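Side-chain contact in putative metallopeptidase (Corynebacterium diphtheriae, PDB 3QOC), which probably serves as a metal-dependent aminopeptidase of the creatinase/prolidase type, of which this chain is only the N-terminal domain: residues M29-T32 / H36-Y39. Residues are numbered along the deposited sequence; the frame is centred on the assembly and turned at random.
Sequences MLVT and HIRY. With SO4 (sulfate ion), chain F.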
HETATM    1  N   MSE A  29       4.230   3.668   2.977  1.00 24.84           N
HETATM    2  CA  MSE A  29       3.520   2.769   3.802  1.00 27.02           C
HETATM    3  C   MSE A  29       2.922   1.681   2.917  1.00 26.48           C
HETATM    4  O   MSE A  29       2.269   1.937   1.894  1.00 25.51           O
HETATM    5  CB  MSE A  29       2.457   3.537   4.562  1.00 27.49           C
HETATM    6  CG  MSE A  29       1.642   2.714   5.488  1.00 34.76           C
HETATM    7 SE   MSE A  29       2.712   2.202   7.168  1.00 46.75          SE
HETATM    8  CE  MSE A  29       1.346   2.929   8.582  1.00 46.92           C
ATOM      9  N   LEU A  30       3.160   0.441   3.318  1.00 20.85           N
ATOM     10  CA  LEU A  30       2.582  -0.727   2.691  1.00 18.35           C
ATOM     11  C   LEU A  30       1.389  -1.182   3.536  1.00 18.95           C
ATOM     12  O   LEU A  30       1.533  -1.599   4.681  1.00 20.64           O
ATOM     13  CB  LEU A  30       3.609  -1.837   2.672  1.00 19.55           C
ATOM     14  CG  LEU A  30       3.131  -3.232   2.184  1.00 20.72           C
ATOM     15  CD1 LEU A  30       2.580  -3.141   0.778  1.00 16.96           C
ATOM     16  CD2 LEU A  30       4.249  -4.212   2.177  1.00 24.52           C
ATOM     17  N   VAL A  31       0.200  -1.084   2.987  1.00 18.04           N
ATOM     18  CA  VAL A  31      -1.007  -1.442   3.696  1.00 16.13           C
ATOM     19  C   VAL A  31      -1.461  -2.817   3.239  1.00 16.44           C
ATOM     20  O   VAL A  31      -1.630  -3.047   2.045  1.00 15.57           O
ATOM     21  CB  VAL A  31      -2.083  -0.416   3.319  1.00 16.32           C
ATOM     22  CG1 VAL A  31      -3.385  -0.675   4.140  1.00 12.52           C
ATOM     23  CG2 VAL A  31      -1.530   1.012   3.562  1.00 16.10           C
ATOM     24  N   THR A  32      -1.561  -3.756   4.144  1.00 17.49           N
ATOM     25  CA  THR A  32      -1.968  -5.069   3.811  1.00 18.31           C
ATOM     26  C   THR A  32      -3.307  -5.473   4.452  1.00 18.89           C
ATOM     27  O   THR A  32      -3.971  -6.413   3.990  1.00 19.04           O
ATOM     28  CB  THR A  32      -0.830  -6.096   4.209  1.00 19.71           C
ATOM     29  OG1 THR A  32      -0.439  -5.895   5.580  1.00 21.36           O
ATOM     30  CG2 THR A  32       0.431  -5.976   3.264  1.00 18.31           C
ATOM     31  N   HIS A  36      -8.420  -1.571   5.844  1.00 18.12           N
ATOM     32  CA  HIS A  36      -7.562  -0.380   5.639  1.00 17.55           C
ATOM     33  C   HIS A  36      -7.418  -0.059   4.186  1.00 17.31           C
ATOM     34  O   HIS A  36      -7.615   1.111   3.783  1.00 18.84           O
ATOM     35  CB  HIS A  36      -6.216  -0.487   6.333  1.00 17.44           C
ATOM     36  CG  HIS A  36      -6.324  -0.590   7.822  1.00 18.63           C
ATOM     37  ND1 HIS A  36      -5.266  -0.963   8.622  1.00 17.76           N
ATOM     38  CD2 HIS A  36      -7.376  -0.394   8.661  1.00 23.01           C
ATOM     39  CE1 HIS A  36      -5.664  -1.029   9.873  1.00 20.58           C
ATOM     40  NE2 HIS A  36      -6.945  -0.677   9.932  1.00 22.67           N
ATOM     41  N   ILE A  37      -7.222  -1.063   3.339  1.00 17.18           N
ATOM     42  CA  ILE A  37      -7.081  -0.798   1.874  1.00 16.08           C
ATOM     43  C   ILE A  37      -8.407  -0.222   1.325  1.00 18.12           C
ATOM     44  O   ILE A  37      -8.448   0.692   0.460  1.00 18.51           O
ATOM     45  CB  ILE A  37      -6.667  -2.063   1.159  1.00 15.37           C
ATOM     46  CG1 ILE A  37      -5.225  -2.465   1.537  1.00 14.64           C
ATOM     47  CG2 ILE A  37      -6.917  -1.934  -0.275  1.00 16.64           C
ATOM     48  CD1 ILE A  37      -4.849  -3.894   1.236  1.00 13.33           C
ATOM     49  N   ARG A  38      -9.516  -0.760   1.822  1.00 17.34           N
ATOM     50  CA  ARG A  38     -10.835  -0.317   1.379  1.00 18.52           C
ATOM     51  C   ARG A  38     -11.090   1.138   1.766  1.00 19.07           C
ATOM     52  O   ARG A  38     -11.589   1.931   0.968  1.00 19.44           O
ATOM     53  CB  ARG A  38     -11.928  -1.215   1.963  1.00 17.05           C
ATOM     54  CG  ARG A  38     -13.180  -1.305   1.107  1.00 21.06           C
ATOM     55  CD  ARG A  38     -14.102  -0.123   1.353  1.00 22.90           C
ATOM     56  NE  ARG A  38     -14.076   0.312   2.747  1.00 24.18           N
ATOM     57  CZ  ARG A  38     -14.533   1.486   3.172  1.00 29.43           C
ATOM     58  NH1 ARG A  38     -15.055   2.348   2.310  1.00 28.80           N
ATOM     59  NH2 ARG A  38     -14.467   1.798   4.458  1.00 27.37           N
ATOM     60  N   TYR A  39     -10.740   1.472   3.003  1.00 18.50           N
ATOM     61  CA  TYR A  39     -10.910   2.799   3.538  1.00 18.45           C
ATOM     62  C   TYR A  39     -10.077   3.787   2.670  1.00 19.37           C
ATOM     63  O   TYR A  39     -10.551   4.893   2.332  1.00 19.08           O
ATOM     64  CB  TYR A  39     -10.456   2.765   5.017  1.00 17.61           C
ATOM     65  CG  TYR A  39     -10.469   4.101   5.715  1.00 19.83           C
ATOM     66  CD1 TYR A  39     -11.621   4.584   6.328  1.00 21.75           C
ATOM     67  CD2 TYR A  39      -9.343   4.884   5.740  1.00 23.41           C
ATOM     68  CE1 TYR A  39     -11.619   5.826   6.959  1.00 21.00           C
ATOM     69  CE2 TYR A  39      -9.307   6.173   6.417  1.00 23.96           C
ATOM     70  CZ  TYR A  39     -10.451   6.613   6.995  1.00 21.46           C
ATOM     71  OH  TYR A  39     -10.434   7.834   7.590  1.00 22.46           O
TER
HETATM   72  S   SO4 F 136     -16.860   4.885   3.484  1.00 41.08           S
HETATM   73  O1  SO4 F 136     -16.896   6.216   4.027  1.00 46.47           O
HETATM   74  O2  SO4 F 136     -16.400   4.207   4.661  1.00 39.99           O
HETATM   75  O3  SO4 F 136     -18.176   4.460   3.054  1.00 44.98           O
HETATM   76  O4  SO4 F 136     -16.038   4.883   2.282  1.00 45.58           O
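Val31, the last residue of strand 28-31, faces the first turn of helix 34-41, which starts just after the chain leaves the mixed sheet, and its CA lies 6.4 Å from that of Ile37. This strand-turn-helix junction belongs to the creatinase/prolidase N-terminal domain, where strand 28-31 sits inside the sheet. Val31 CG1 carries the contact: lying anti to the backbone N (chi1 -175°), it reaches the helix, touching His36 CB at 3.6 Å and Ile37 CG1 at 3.7 Å. Val31 and Ile37 lie alongside, pointing opposite ways, whereas His36 stands roughly perpendicular to Val31. Leu50 of strand 49-53 touches both Val31 and Ile37. The His36 imidazole turns away from Val31; Glu102 hydrogen-bonds its ND1 through OE2 and the backbone N of Thr32, just past the strand, through OE1. Farther along the helix, Arg38 hydrogen-bonds a sulfate, probably from the crystallisation liquor: NH1 to O4 (2.7 Å, bent to 150°), with O4 at the guanidinium edge and in its plane, and NH2 to O2 (3.1 Å, similarly bent). Arg9 and Arg13 bind the same ion. The extended Ile37 branch (chi2 162°) brings its CD1 to 3.4 Å from Val31 O.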